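Local coordinates for protein peptide chain release factor subunit 1 (Methanosarcina mazei, PDB 3IR9) that probably directs termination of protein synthesis at the stop codons UAA, UAG and UGA, this chain being the C-terminal domain of the release factor, at residues 33-36 / 37-40; 55-59 / 60-64; 104-107 / 108-111; 120-123 / 124-128. One frame throughout, in Å; residues are numbered along the deposited sequence.

Contacts 1, 2 and 4 are partly buried parts of the body of the domain, built round the mixed four-stranded sheet, whereas contact 3 is a surface loop with its centre about 31 Å from that of the chain. Contacts 1 and 4 are runs of helix, at the end of helix 10-41 and at the start of helix 121-131; contact 2 is the C-terminal end of helix 51-58. Contacts 2 and 4 touch, through Leu58 against Leu128 and through Arg55, whose NE forms a salt bridge with Glu124 OE2 at 2.7 Å. Contacts 1 and 4 combine helical backbone bonds with aromatic-aliphatic packing, backbone capping dominates contact 2, and cysteine sulfurs on zinc organise contact 3.

Contact 1. Residues 33-36 / 37-40; sequences VRDF and FKEL
Phe37 N and Lys38 N donate one turn back to Val33 O and Arg34 O, the second bond being the shorter at 2.7 Å from Lys38 N to Arg34 O. Leu40 N reaches Phe36 O at 3.0 Å, and Glu39 N meets Asp35 O from above the carbonyl plane, both bonds bent at the hydrogen, to 137° for Glu39 N. On the outer side Asp35 and Lys38 run alongside each other, but their salt bridge is long, 3.7 Å from OD1 to NZ; Asp35 OD2 is instead hydrogen-bonded to Tyr4 OH of the second subunit. The inner side is apolar. Phe37, with CG beside its own backbone N (chi1 -74°), lies alongside Val33, and its CE2 comes within 3.3 Å of Val33 CG1. The Phe36 and Phe37 rings meet obliquely, planes at 45° and Phe36 CD2 3.9 Å from Phe37 CD1, while Phe36 CZ brushes Leu40 CD2. A serine in place of Phe37 would probably leave Val33 CG1 without its aromatic neighbour and open a gap beside Phe36 CD2. Arg34 forms a salt bridge with Glu145 of helix 144-151, which Phe37 also touches through Gln148. Phe36 packs on strands 47-49 and 156-160 and makes an edge-to-face pair with Phe153, seating the end of helix 10-41 on the sheet.

Contact 2. Residues 55-59 / 60-64; sequences RANLE and INSVD
A Schellman motif closes helix 51-58, with Ser62 N bonded to Asn57 O at 3.1 Å and Asn61 N to Leu58 O at 3.2 Å. Asn61 is the C-prime residue, and its positive phi of 61° turns the chain out of the helix. Asn57 O is gripped by three donors. Besides Ser62 N it takes Ile60 N from well above the carbonyl plane and the hydroxyl of the same serine, OG standing 3.0 Å from Asn57 O. The hydroxyl's grip depends on the serine torsion: OG sits between its own backbone N and carbonyl carbon (chi1 69°), which swings it back toward the helix end. Through this turn the chain passes directly from helix 51-58 into strand 63-69 of the mixed sheet, and Val63 begins the strand pointing back at the helix. Its CB lies 3.8 Å from Leu58 CD2, the two side chains crossing at a slant, and its CG2 is equally far from Asn57 CB. Leu58 also packs on Phe125 and Leu128 of helix 121-131, and Val63 on Ala158 and Leu160 of strand 156-160. Asn61 OD1 is hydrogen-bonded to Lys131 NZ. Exposed Ile60 lays CG1 against Asn57 O, at 3.1 Å, and Ala56 O.

Contact 3. Residues 104-107 / 108-111; sequences GNCP and KCGS. With ZN (zinc ion), chain C.
Cys106 and Cys109 meet on a zinc ion in a tight surface loop between strands 87-92 and 113-120, at the far end of the small antiparallel sheet. The sequence Cys106-Pro107-Lys108-Cys109-Gly110 and its turn fit a zinc knuckle, consistent with one half of a zinc-ribbon type of site; Cys81 adds a third sulfur, and Cys84 also belongs to the site. The two sulfurs reach the metal by different torsions. Cys106 SG stands opposite its own backbone N (chi1 -166°), which brings it near the amides of Lys108 and Cys109, whereas Cys109 SG is folded between its backbone N and carbonyl carbon (chi1 82°). Each bonds the zinc at the same length, 2.3 Å from Cys106 SG and from Cys109 SG to the ion. Backbone amides gather round the sulfurs. Lys108 N and Cys109 N both point weakly at Cys106 SG, at 3.6 Å each, and Ser111 N makes a weak bond to Cys109 SG. Such N-H groups probably offset some of the negative charge of the thiolates. The loop itself is closed by Gly110 N, 2.7 Å from Cys106 O, with the glycine at a positive phi of 77° that favours this residue. Tyr86 touches Cys106 and Pro107, and Val83 touches Cys109 and Ser111, so the loop leans on its partner knuckle. At its mouth Cys106 N donates to Ser111 O in the carbonyl plane, modelled at a doubtfully short 2.5 Å, and Asn105 CA brings a C-H to the same oxygen at 3.3 Å.

Contact 4. Residues 120-123 / 124-128; sequences DIVD and EFSEL
Phe125 lies beside Ile121, one turn earlier, and its side chain can be followed along that neighbour. CB and CG both pass 3.7 Å from Ile121 O, the carbonyl that accepts the straight backbone bond from Phe125 N. CG sits beside the backbone N (chi1 -74°), which sends the ring back along the helix toward its first turn. Farther out CD1 is still near that oxygen, Phe125 CE1 lies 3.8 Å from Ile121 CG2, and Phe125 CZ closes the row at 4.0 Å from the same Ile121 CG2. This Ile121 CG2 therefore stands over one face of the Phe125 ring, 3.9 Å from the centroid and 15° off the normal, a CH-pi contact, while Glu124 CB lies at the ring edge. With an alanine here, Ile121 CG2 is likely to lose the aromatic face it rests on, opening a gap beside helix 51-58. Ile121 CD1 lies between Phe125 CE1 and Glu124 OE1, which it meets at 3.3 Å; the carboxylate of Glu124 is held by Arg55. On another side of the helix Ser126 OG turns back to give Val122 O a bond of 2.7 Å, nearly in line with the carbonyl, and the amide of Ser126 adds a weak one. Glu127 N donates to Asp123 O at 2.9 Å. Asp120 occupies the N-cap position, where strand 113-120 runs into helix 121-131. Ile121 and Phe125 both pack on Ile156 of strand 156-160 and on Arg55 of helix 51-58, whereas Val122 and Ser126 face strand 135-139 through Phe138 and Val136.

Contact 1. Residues 33-36 / 37-40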
ATOM      1  N   VAL A  33     -12.159 -17.255   7.407  1.00 51.70           N
ATOM      2  CA  VAL A  33     -12.647 -16.697   8.658  1.00 45.16           C
ATOM      3  C   VAL A  33     -14.010 -17.307   8.959  1.00 49.83           C
ATOM      4  O   VAL A  33     -14.291 -17.724  10.082  1.00 92.28           O
ATOM      5  CB  VAL A  33     -12.762 -15.155   8.609  1.00 51.44           C
ATOM      6  CG1 VAL A  33     -13.202 -14.624   9.963  1.00 45.49           C
ATOM      7  CG2 VAL A  33     -11.436 -14.522   8.199  1.00 42.42           C
ATOM      8  N   ARG A  34     -14.844 -17.373   7.928  1.00 57.42           N
ATOM      9  CA  ARG A  34     -16.192 -17.915   8.047  1.00146.53           C
ATOM     10  C   ARG A  34     -16.169 -19.382   8.488  1.00145.00           C
ATOM     11  O   ARG A  34     -16.946 -19.792   9.354  1.00 71.46           O
ATOM     12  CB  ARG A  34     -16.953 -17.728   6.724  1.00119.55           C
ATOM     13  CG  ARG A  34     -17.194 -16.253   6.366  1.00131.77           C
ATOM     14  CD  ARG A  34     -16.843 -15.925   4.918  1.00 87.48           C
ATOM     15  NE  ARG A  34     -18.004 -15.751   4.051  1.00137.42           N
ATOM     16  CZ  ARG A  34     -18.606 -14.585   3.838  1.00 57.00           C
ATOM     17  NH1 ARG A  34     -18.167 -13.489   4.445  1.00 60.14           N
ATOM     18  NH2 ARG A  34     -19.651 -14.515   3.025  1.00 97.67           N
ATOM     19  N   ASP A  35     -15.264 -20.163   7.905  1.00109.18           N
ATOM     20  CA  ASP A  35     -15.118 -21.566   8.281  1.00115.90           C
ATOM     21  C   ASP A  35     -14.623 -21.702   9.728  1.00 80.48           C
ATOM     22  O   ASP A  35     -14.974 -22.654  10.425  1.00 62.86           O
ATOM     23  CB  ASP A  35     -14.214 -22.312   7.286  1.00 48.41           C
ATOM     24  CG  ASP A  35     -14.882 -22.521   5.919  1.00 69.28           C
ATOM     25  OD1 ASP A  35     -16.052 -22.114   5.741  1.00 94.71           O
ATOM     26  OD2 ASP A  35     -14.233 -23.095   5.017  1.00105.85           O
ATOM     27  N   PHE A  36     -13.825 -20.739  10.181  1.00 42.84           N
ATOM     28  CA  PHE A  36     -13.443 -20.685  11.585  1.00 40.57           C
ATOM     29  C   PHE A  36     -14.668 -20.441  12.445  1.00 80.97           C
ATOM     30  O   PHE A  36     -14.879 -21.111  13.457  1.00 80.68           O
ATOM     31  CB  PHE A  36     -12.437 -19.575  11.844  1.00 34.93           C
ATOM     32  CG  PHE A  36     -12.341 -19.180  13.290  1.00 42.33           C
ATOM     33  CD1 PHE A  36     -11.791 -20.042  14.221  1.00 65.50           C
ATOM     34  CD2 PHE A  36     -12.792 -17.948  13.716  1.00 47.84           C
ATOM     35  CE1 PHE A  36     -11.697 -19.681  15.550  1.00 61.54           C
ATOM     36  CE2 PHE A  36     -12.695 -17.583  15.044  1.00 58.33           C
ATOM     37  CZ  PHE A  36     -12.150 -18.454  15.960  1.00 60.70           C
ATOM     38  N   PHE A  37     -15.466 -19.460  12.033  1.00 99.91           N
ATOM     39  CA  PHE A  37     -16.708 -19.129  12.717  1.00 97.60           C
ATOM     40  C   PHE A  37     -17.656 -20.336  12.747  1.00 70.82           C
ATOM     41  O   PHE A  37     -18.179 -20.701  13.799  1.00 88.29           O
ATOM     42  CB  PHE A  37     -17.395 -17.932  12.041  1.00 62.85           C
ATOM     43  CG  PHE A  37     -16.737 -16.591  12.315  1.00 80.44           C
ATOM     44  CD1 PHE A  37     -16.257 -16.271  13.578  1.00108.57           C
ATOM     45  CD2 PHE A  37     -16.645 -15.634  11.313  1.00 69.87           C
ATOM     46  CE1 PHE A  37     -15.670 -15.033  13.827  1.00 47.31           C
ATOM     47  CE2 PHE A  37     -16.063 -14.394  11.557  1.00 63.33           C
ATOM     48  CZ  PHE A  37     -15.573 -14.095  12.815  1.00 51.64           C
ATOM     49  N   LYS A  38     -17.863 -20.961  11.591  1.00 60.55           N
ATOM     50  CA  LYS A  38     -18.784 -22.091  11.477  1.00 47.24           C
ATOM     51  C   LYS A  38     -18.357 -23.285  12.329  1.00 50.15           C
ATOM     52  O   LYS A  38     -19.191 -24.087  12.744  1.00 61.51           O
ATOM     53  CB  LYS A  38     -18.930 -22.513  10.014  1.00 77.18           C
ATOM     54  CG  LYS A  38     -19.670 -21.491   9.152  1.00145.51           C
ATOM     55  CD  LYS A  38     -19.349 -21.639   7.660  1.00104.49           C
ATOM     56  CE  LYS A  38     -20.030 -22.847   7.037  1.00 52.20           C
ATOM     57  NZ  LYS A  38     -19.673 -22.981   5.601  1.00 63.62           N
ATOM     58  N   GLU A  39     -17.059 -23.403  12.580  1.00 47.73           N
ATOM     59  CA  GLU A  39     -16.537 -24.470  13.422  1.00 42.24           C
ATOM     60  C   GLU A  39     -16.701 -24.100  14.886  1.00 54.27           C
ATOM     61  O   GLU A  39     -16.894 -24.962  15.746  1.00 66.29           O
ATOM     62  CB  GLU A  39     -15.061 -24.705  13.122  1.00 54.71           C
ATOM     63  CG  GLU A  39     -14.806 -25.370  11.792  1.00 74.33           C
ATOM     64  CD  GLU A  39     -15.345 -26.783  11.750  1.00142.74           C
ATOM     65  OE1 GLU A  39     -15.922 -27.237  12.768  1.00 88.04           O
ATOM     66  OE2 GLU A  39     -15.188 -27.437  10.698  1.00118.65           O
ATOM     67  N   LEU A  40     -16.616 -22.803  15.153  1.00 69.26           N
ATOM     68  CA  LEU A  40     -16.732 -22.276  16.504  1.00 74.21           C
ATOM     69  C   LEU A  40     -18.159 -22.412  17.010  1.00 66.21           C
ATOM     70  O   LEU A  40     -18.393 -22.929  18.103  1.00106.65           O
ATOM     71  CB  LEU A  40     -16.304 -20.808  16.524  1.00 61.87           C
ATOM     72  CG  LEU A  40     -16.583 -19.977  17.774  1.00 55.11           C
ATOM     73  CD1 LEU A  40     -16.046 -20.652  19.038  1.00 91.25           C
ATOM     74  CD2 LEU A  40     -15.987 -18.590  17.598  1.00 73.86           C
TER

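Contact 2. Residues 55-59 / 60-64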
ATOM      1  N   ARG A  55      -0.931 -20.928  20.188  1.00 75.36           N
ATOM      2  CA  ARG A  55       0.479 -21.332  20.245  1.00 30.43           C
ATOM      3  C   ARG A  55       0.642 -22.785  20.670  1.00 49.59           C
ATOM      4  O   ARG A  55       1.359 -23.547  20.025  1.00 68.28           O
ATOM      5  CB  ARG A  55       1.314 -20.429  21.171  1.00 38.72           C
ATOM      6  CG  ARG A  55       2.790 -20.823  21.199  1.00 42.49           C
ATOM      7  CD  ARG A  55       3.662 -19.884  22.023  1.00 63.33           C
ATOM      8  NE  ARG A  55       3.942 -18.620  21.345  1.00 54.40           N
ATOM      9  CZ  ARG A  55       3.339 -17.470  21.636  1.00110.53           C
ATOM     10  NH1 ARG A  55       3.653 -16.363  20.980  1.00 52.94           N
ATOM     11  NH2 ARG A  55       2.418 -17.426  22.587  1.00 47.25           N
ATOM     12  N   ALA A  56      -0.035 -23.158  21.753  1.00 48.93           N
ATOM     13  CA  ALA A  56       0.085 -24.493  22.335  1.00 65.80           C
ATOM     14  C   ALA A  56      -0.398 -25.612  21.407  1.00106.91           C
ATOM     15  O   ALA A  56       0.057 -26.754  21.496  1.00 45.22           O
ATOM     16  CB  ALA A  56      -0.651 -24.552  23.670  1.00 42.86           C
ATOM     17  N   ASN A  57      -1.329 -25.282  20.524  1.00 63.81           N
ATOM     18  CA  ASN A  57      -1.845 -26.269  19.594  1.00 37.48           C
ATOM     19  C   ASN A  57      -0.853 -26.515  18.469  1.00 57.47           C
ATOM     20  O   ASN A  57      -0.661 -27.651  18.036  1.00 42.94           O
ATOM     21  CB  ASN A  57      -3.207 -25.839  19.059  1.00 52.27           C
ATOM     22  CG  ASN A  57      -4.314 -26.028  20.081  1.00 47.16           C
ATOM     23  OD1 ASN A  57      -4.847 -25.061  20.626  1.00 51.26           O
ATOM     24  ND2 ASN A  57      -4.651 -27.282  20.359  1.00 41.60           N
ATOM     25  N   LEU A  58      -0.200 -25.447  18.024  1.00 52.55           N
ATOM     26  CA  LEU A  58       0.826 -25.553  16.989  1.00 36.35           C
ATOM     27  C   LEU A  58       1.991 -26.410  17.456  1.00 33.69           C
ATOM     28  O   LEU A  58       2.620 -27.114  16.661  1.00 53.57           O
ATOM     29  CB  LEU A  58       1.332 -24.166  16.603  1.00 47.29           C
ATOM     30  CG  LEU A  58       0.391 -23.357  15.716  1.00 43.99           C
ATOM     31  CD1 LEU A  58       0.743 -21.881  15.763  1.00 48.77           C
ATOM     32  CD2 LEU A  58       0.427 -23.879  14.291  1.00 39.48           C
ATOM     33  N   GLU A  59       2.271 -26.340  18.755  1.00 61.77           N
ATOM     34  CA  GLU A  59       3.386 -27.073  19.349  1.00122.03           C
ATOM     35  C   GLU A  59       3.045 -28.544  19.562  1.00 47.29           C
ATOM     36  O   GLU A  59       3.838 -29.304  20.106  1.00 53.29           O
ATOM     37  CB  GLU A  59       3.841 -26.412  20.657  1.00 42.20           C
ATOM     38  CG  GLU A  59       4.395 -24.998  20.454  1.00 64.50           C
ATOM     39  CD  GLU A  59       4.801 -24.312  21.749  1.00 74.98           C
ATOM     40  OE1 GLU A  59       4.295 -24.715  22.820  1.00 49.80           O
ATOM     41  OE2 GLU A  59       5.617 -23.362  21.692  1.00 56.03           O
ATOM     42  N   ILE A  60       1.863 -28.940  19.114  1.00 53.63           N
ATOM     43  CA  ILE A  60       1.485 -30.337  19.149  1.00 61.92           C
ATOM     44  C   ILE A  60       0.872 -30.737  17.816  1.00 68.55           C
ATOM     45  O   ILE A  60       0.183 -31.753  17.712  1.00 78.03           O
ATOM     46  CB  ILE A  60       0.532 -30.647  20.318  1.00 53.40           C
ATOM     47  CG1 ILE A  60      -0.746 -29.822  20.224  1.00 50.21           C
ATOM     48  CG2 ILE A  60       1.209 -30.346  21.629  1.00 50.45           C
ATOM     49  CD1 ILE A  60      -1.764 -30.200  21.270  1.00 40.02           C
ATOM     50  N   ASN A  61       1.124 -29.918  16.799  1.00 53.99           N
ATOM     51  CA  ASN A  61       0.780 -30.278  15.430  1.00 48.50           C
ATOM     52  C   ASN A  61      -0.711 -30.490  15.229  1.00 42.80           C
ATOM     53  O   ASN A  61      -1.119 -31.213  14.322  1.00 43.82           O
ATOM     54  CB  ASN A  61       1.526 -31.554  15.039  1.00 33.31           C
ATOM     55  CG  ASN A  61       2.962 -31.551  15.513  1.00 47.05           C
ATOM     56  OD1 ASN A  61       3.743 -30.669  15.158  1.00 55.74           O
ATOM     57  ND2 ASN A  61       3.320 -32.539  16.321  1.00 77.41           N
ATOM     58  N   SER A  62      -1.519 -29.864  16.082  1.00 48.76           N
ATOM     59  CA  SER A  62      -2.972 -30.053  16.052  1.00120.91           C
ATOM     60  C   SER A  62      -3.714 -29.058  15.156  1.00 39.39           C
ATOM     61  O   SER A  62      -4.930 -29.164  14.974  1.00 58.89           O
ATOM     62  CB  SER A  62      -3.556 -29.998  17.470  1.00 41.62           C
ATOM     63  OG  SER A  62      -3.480 -28.692  18.018  1.00 44.43           O
ATOM     64  N   VAL A  63      -2.988 -28.097  14.596  1.00 68.01           N
ATOM     65  CA  VAL A  63      -3.621 -27.039  13.812  1.00141.90           C
ATOM     66  C   VAL A  63      -3.751 -27.395  12.333  1.00 56.33           C
ATOM     67  O   VAL A  63      -2.756 -27.570  11.625  1.00 56.53           O
ATOM     68  CB  VAL A  63      -2.903 -25.679  13.998  1.00 55.11           C
ATOM     69  CG1 VAL A  63      -3.243 -24.720  12.861  1.00 37.34           C
ATOM     70  CG2 VAL A  63      -3.270 -25.081  15.351  1.00 47.72           C
ATOM     71  N   ASP A  64      -4.993 -27.511  11.881  1.00 52.89           N
ATOM     72  CA  ASP A  64      -5.279 -27.759  10.478  1.00 45.44           C
ATOM     73  C   ASP A  64      -5.151 -26.471   9.677  1.00 80.66           C
ATOM     74  O   ASP A  64      -4.469 -26.443   8.649  1.00 48.04           O
ATOM     75  CB  ASP A  64      -6.682 -28.342  10.303  1.00127.34           C
ATOM     76  CG  ASP A  64      -6.955 -28.772   8.877  1.00 99.09           C
ATOM     77  OD1 ASP A  64      -5.978 -29.080   8.155  1.00 50.61           O
ATOM     78  OD2 ASP A  64      -8.141 -28.801   8.482  1.00 85.83           O
TER

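Contact 3. Residues 104-107 / 108-111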
ATOM      1  N   GLY A 104      17.298  -7.723  32.169  1.00 46.07           N
ATOM      2  CA  GLY A 104      17.765  -7.416  33.508  1.00 46.26           C
ATOM      3  C   GLY A 104      18.558  -8.551  34.135  1.00 99.68           C
ATOM      4  O   GLY A 104      19.479  -9.079  33.508  1.00 56.02           O
ATOM      5  N   ASN A 105      18.202  -8.919  35.369  1.00149.67           N
ATOM      6  CA  ASN A 105      18.903  -9.965  36.129  1.00 61.38           C
ATOM      7  C   ASN A 105      18.115 -11.268  36.298  1.00 69.71           C
ATOM      8  O   ASN A 105      16.889 -11.300  36.147  1.00 58.73           O
ATOM      9  CB  ASN A 105      19.298  -9.457  37.518  1.00 84.22           C
ATOM     10  CG  ASN A 105      20.421  -8.445  37.478  1.00102.22           C
ATOM     11  OD1 ASN A 105      21.279  -8.478  36.594  1.00 68.42           O
ATOM     12  ND2 ASN A 105      20.429  -7.543  38.451  1.00 78.56           N
ATOM     13  N   CYS A 106      18.833 -12.334  36.644  1.00 47.59           N
ATOM     14  CA  CYS A 106      18.238 -13.659  36.811  1.00 82.80           C
ATOM     15  C   CYS A 106      17.544 -13.809  38.162  1.00 48.30           C
ATOM     16  O   CYS A 106      18.181 -13.700  39.204  1.00 77.18           O
ATOM     17  CB  CYS A 106      19.307 -14.747  36.646  1.00 51.22           C
ATOM     18  SG  CYS A 106      18.654 -16.430  36.435  1.00 52.50           S
ATOM     19  N   PRO A 107      16.233 -14.071  38.146  1.00 49.03           N
ATOM     20  CA  PRO A 107      15.483 -14.214  39.394  1.00 49.97           C
ATOM     21  C   PRO A 107      15.858 -15.524  40.078  1.00 54.40           C
ATOM     22  O   PRO A 107      15.368 -15.818  41.165  1.00 69.33           O
ATOM     23  CB  PRO A 107      14.024 -14.230  38.921  1.00 42.25           C
ATOM     24  CG  PRO A 107      14.066 -13.700  37.505  1.00 46.59           C
ATOM     25  CD  PRO A 107      15.361 -14.184  36.968  1.00 38.85           C
ATOM     26  N   LYS A 108      16.741 -16.289  39.442  1.00 42.44           N
ATOM     27  CA  LYS A 108      17.196 -17.563  39.986  1.00 46.95           C
ATOM     28  C   LYS A 108      18.583 -17.472  40.624  1.00 53.31           C
ATOM     29  O   LYS A 108      18.775 -17.911  41.755  1.00 65.99           O
ATOM     30  CB  LYS A 108      17.190 -18.642  38.900  1.00 59.03           C
ATOM     31  CG  LYS A 108      15.812 -19.179  38.592  1.00 58.17           C
ATOM     32  CD  LYS A 108      15.269 -19.943  39.786  1.00 46.48           C
ATOM     33  CE  LYS A 108      13.780 -20.215  39.649  1.00 83.71           C
ATOM     34  NZ  LYS A 108      13.194 -20.637  40.951  1.00 80.85           N
ATOM     35  N   CYS A 109      19.543 -16.900  39.900  1.00 69.00           N
ATOM     36  CA  CYS A 109      20.928 -16.850  40.372  1.00 46.49           C
ATOM     37  C   CYS A 109      21.480 -15.429  40.426  1.00 62.65           C
ATOM     38  O   CYS A 109      22.619 -15.202  40.846  1.00 54.61           O
ATOM     39  CB  CYS A 109      21.824 -17.705  39.481  1.00 56.38           C
ATOM     40  SG  CYS A 109      22.356 -16.871  37.982  1.00 61.65           S
ATOM     41  N   GLY A 110      20.670 -14.474  39.991  1.00 50.23           N
ATOM     42  CA  GLY A 110      21.057 -13.079  40.048  1.00 44.07           C
ATOM     43  C   GLY A 110      22.034 -12.624  38.980  1.00 81.00           C
ATOM     44  O   GLY A 110      22.497 -11.487  39.020  1.00 92.04           O
ATOM     45  N   SER A 111      22.352 -13.495  38.027  1.00 95.55           N
ATOM     46  CA  SER A 111      23.232 -13.122  36.921  1.00 41.50           C
ATOM     47  C   SER A 111      22.475 -12.317  35.869  1.00 87.94           C
ATOM     48  O   SER A 111      21.243 -12.328  35.837  1.00 58.34           O
ATOM     49  CB  SER A 111      23.839 -14.363  36.271  1.00 76.05           C
ATOM     50  OG  SER A 111      24.668 -15.052  37.182  1.00 55.78           O
TER
HETATM   51 ZN    ZN C 501      20.712 -17.535  36.508  1.00 61.14          ZN

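Contact 4. Residues 120-123 / 124-128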
ATOM      1  N   ASP A 120       9.073 -11.524  15.122  1.00 52.81           N
ATOM      2  CA  ASP A 120       7.688 -11.082  15.037  1.00 57.84           C
ATOM      3  C   ASP A 120       6.819 -12.301  15.312  1.00 47.42           C
ATOM      4  O   ASP A 120       7.220 -13.422  15.007  1.00 54.46           O
ATOM      5  CB  ASP A 120       7.396 -10.520  13.645  1.00 54.93           C
ATOM      6  CG  ASP A 120       6.022  -9.866  13.545  1.00121.75           C
ATOM      7  OD1 ASP A 120       5.272  -9.838  14.545  1.00 69.92           O
ATOM      8  OD2 ASP A 120       5.690  -9.372  12.450  1.00147.68           O
ATOM      9  N   ILE A 121       5.643 -12.101  15.893  1.00 50.73           N
ATOM     10  CA  ILE A 121       4.754 -13.231  16.169  1.00 87.70           C
ATOM     11  C   ILE A 121       4.329 -13.979  14.895  1.00100.80           C
ATOM     12  O   ILE A 121       4.380 -15.209  14.849  1.00 55.25           O
ATOM     13  CB  ILE A 121       3.527 -12.817  17.017  1.00 59.69           C
ATOM     14  CG1 ILE A 121       3.926 -12.728  18.485  1.00 58.55           C
ATOM     15  CG2 ILE A 121       2.399 -13.829  16.881  1.00 44.82           C
ATOM     16  CD1 ILE A 121       4.459 -14.025  19.034  1.00 34.18           C
ATOM     17  N   VAL A 122       3.931 -13.241  13.863  1.00 50.73           N
ATOM     18  CA  VAL A 122       3.531 -13.858  12.596  1.00 57.23           C
ATOM     19  C   VAL A 122       4.604 -14.789  12.021  1.00 64.18           C
ATOM     20  O   VAL A 122       4.286 -15.765  11.343  1.00 60.05           O
ATOM     21  CB  VAL A 122       3.089 -12.806  11.549  1.00 47.33           C
ATOM     22  CG1 VAL A 122       3.771 -11.478  11.798  1.00 88.82           C
ATOM     23  CG2 VAL A 122       3.352 -13.298  10.142  1.00 42.04           C
ATOM     24  N   ASP A 123       5.869 -14.495  12.308  1.00 58.34           N
ATOM     25  CA  ASP A 123       6.964 -15.386  11.939  1.00 61.58           C
ATOM     26  C   ASP A 123       6.831 -16.718  12.671  1.00112.81           C
ATOM     27  O   ASP A 123       6.591 -17.755  12.053  1.00107.72           O
ATOM     28  CB  ASP A 123       8.317 -14.763  12.297  1.00131.00           C
ATOM     29  CG  ASP A 123       8.914 -13.943  11.168  1.00 81.16           C
ATOM     30  OD1 ASP A 123       8.152 -13.405  10.333  1.00124.25           O
ATOM     31  OD2 ASP A 123      10.158 -13.832  11.129  1.00 72.18           O
ATOM     32  N   GLU A 124       6.990 -16.669  13.992  1.00105.89           N
ATOM     33  CA  GLU A 124       6.987 -17.861  14.839  1.00 94.78           C
ATOM     34  C   GLU A 124       5.841 -18.809  14.514  1.00 55.82           C
ATOM     35  O   GLU A 124       6.021 -20.026  14.475  1.00 71.26           O
ATOM     36  CB  GLU A 124       6.919 -17.465  16.318  1.00 40.23           C
ATOM     37  CG  GLU A 124       6.696 -18.642  17.263  1.00 67.89           C
ATOM     38  CD  GLU A 124       6.113 -18.218  18.605  1.00104.15           C
ATOM     39  OE1 GLU A 124       5.897 -17.005  18.803  1.00 79.82           O
ATOM     40  OE2 GLU A 124       5.865 -19.093  19.463  1.00 72.10           O
ATOM     41  N   PHE A 125       4.661 -18.240  14.284  1.00 52.38           N
ATOM     42  CA  PHE A 125       3.450 -19.029  14.093  1.00 38.45           C
ATOM     43  C   PHE A 125       3.402 -19.681  12.716  1.00 50.94           C
ATOM     44  O   PHE A 125       2.783 -20.730  12.541  1.00 58.28           O
ATOM     45  CB  PHE A 125       2.206 -18.172  14.363  1.00 58.51           C
ATOM     46  CG  PHE A 125       1.961 -17.900  15.833  1.00 71.61           C
ATOM     47  CD1 PHE A 125       3.018 -17.660  16.698  1.00 54.79           C
ATOM     48  CD2 PHE A 125       0.672 -17.875  16.346  1.00 68.69           C
ATOM     49  CE1 PHE A 125       2.794 -17.408  18.043  1.00101.77           C
ATOM     50  CE2 PHE A 125       0.444 -17.620  17.691  1.00 49.44           C
ATOM     51  CZ  PHE A 125       1.507 -17.389  18.537  1.00 49.12           C
ATOM     52  N   SER A 126       4.076 -19.066  11.751  1.00 66.51           N
ATOM     53  CA  SER A 126       4.185 -19.625  10.409  1.00 45.78           C
ATOM     54  C   SER A 126       5.249 -20.722  10.359  1.00 57.86           C
ATOM     55  O   SER A 126       5.107 -21.708   9.633  1.00 57.64           O
ATOM     56  CB  SER A 126       4.514 -18.521   9.410  1.00 44.97           C
ATOM     57  OG  SER A 126       3.522 -17.514   9.456  1.00 53.55           O
ATOM     58  N   GLU A 127       6.310 -20.538  11.141  1.00 62.58           N
ATOM     59  CA  GLU A 127       7.351 -21.550  11.301  1.00 41.39           C
ATOM     60  C   GLU A 127       6.750 -22.835  11.873  1.00 42.14           C
ATOM     61  O   GLU A 127       7.018 -23.930  11.383  1.00 88.64           O
ATOM     62  CB  GLU A 127       8.460 -21.034  12.228  1.00 87.40           C
ATOM     63  CG  GLU A 127       9.086 -19.699  11.812  1.00130.60           C
ATOM     64  CD  GLU A 127       9.971 -19.093  12.901  1.00170.15           C
ATOM     65  OE1 GLU A 127      10.773 -18.184  12.590  1.00 71.61           O
ATOM     66  OE2 GLU A 127       9.863 -19.526  14.070  1.00129.39           O
ATOM     67  N   LEU A 128       5.937 -22.691  12.917  1.00 49.66           N
ATOM     68  CA  LEU A 128       5.281 -23.836  13.535  1.00 45.84           C
ATOM     69  C   LEU A 128       4.214 -24.421  12.621  1.00 73.82           C
ATOM     70  O   LEU A 128       4.116 -25.638  12.482  1.00100.12           O
ATOM     71  CB  LEU A 128       4.656 -23.441  14.870  1.00 38.30           C
ATOM     72  CG  LEU A 128       5.597 -22.788  15.871  1.00 34.67           C
ATOM     73  CD1 LEU A 128       4.876 -22.573  17.181  1.00 56.02           C
ATOM     74  CD2 LEU A 128       6.819 -23.658  16.060  1.00 69.24           C
TER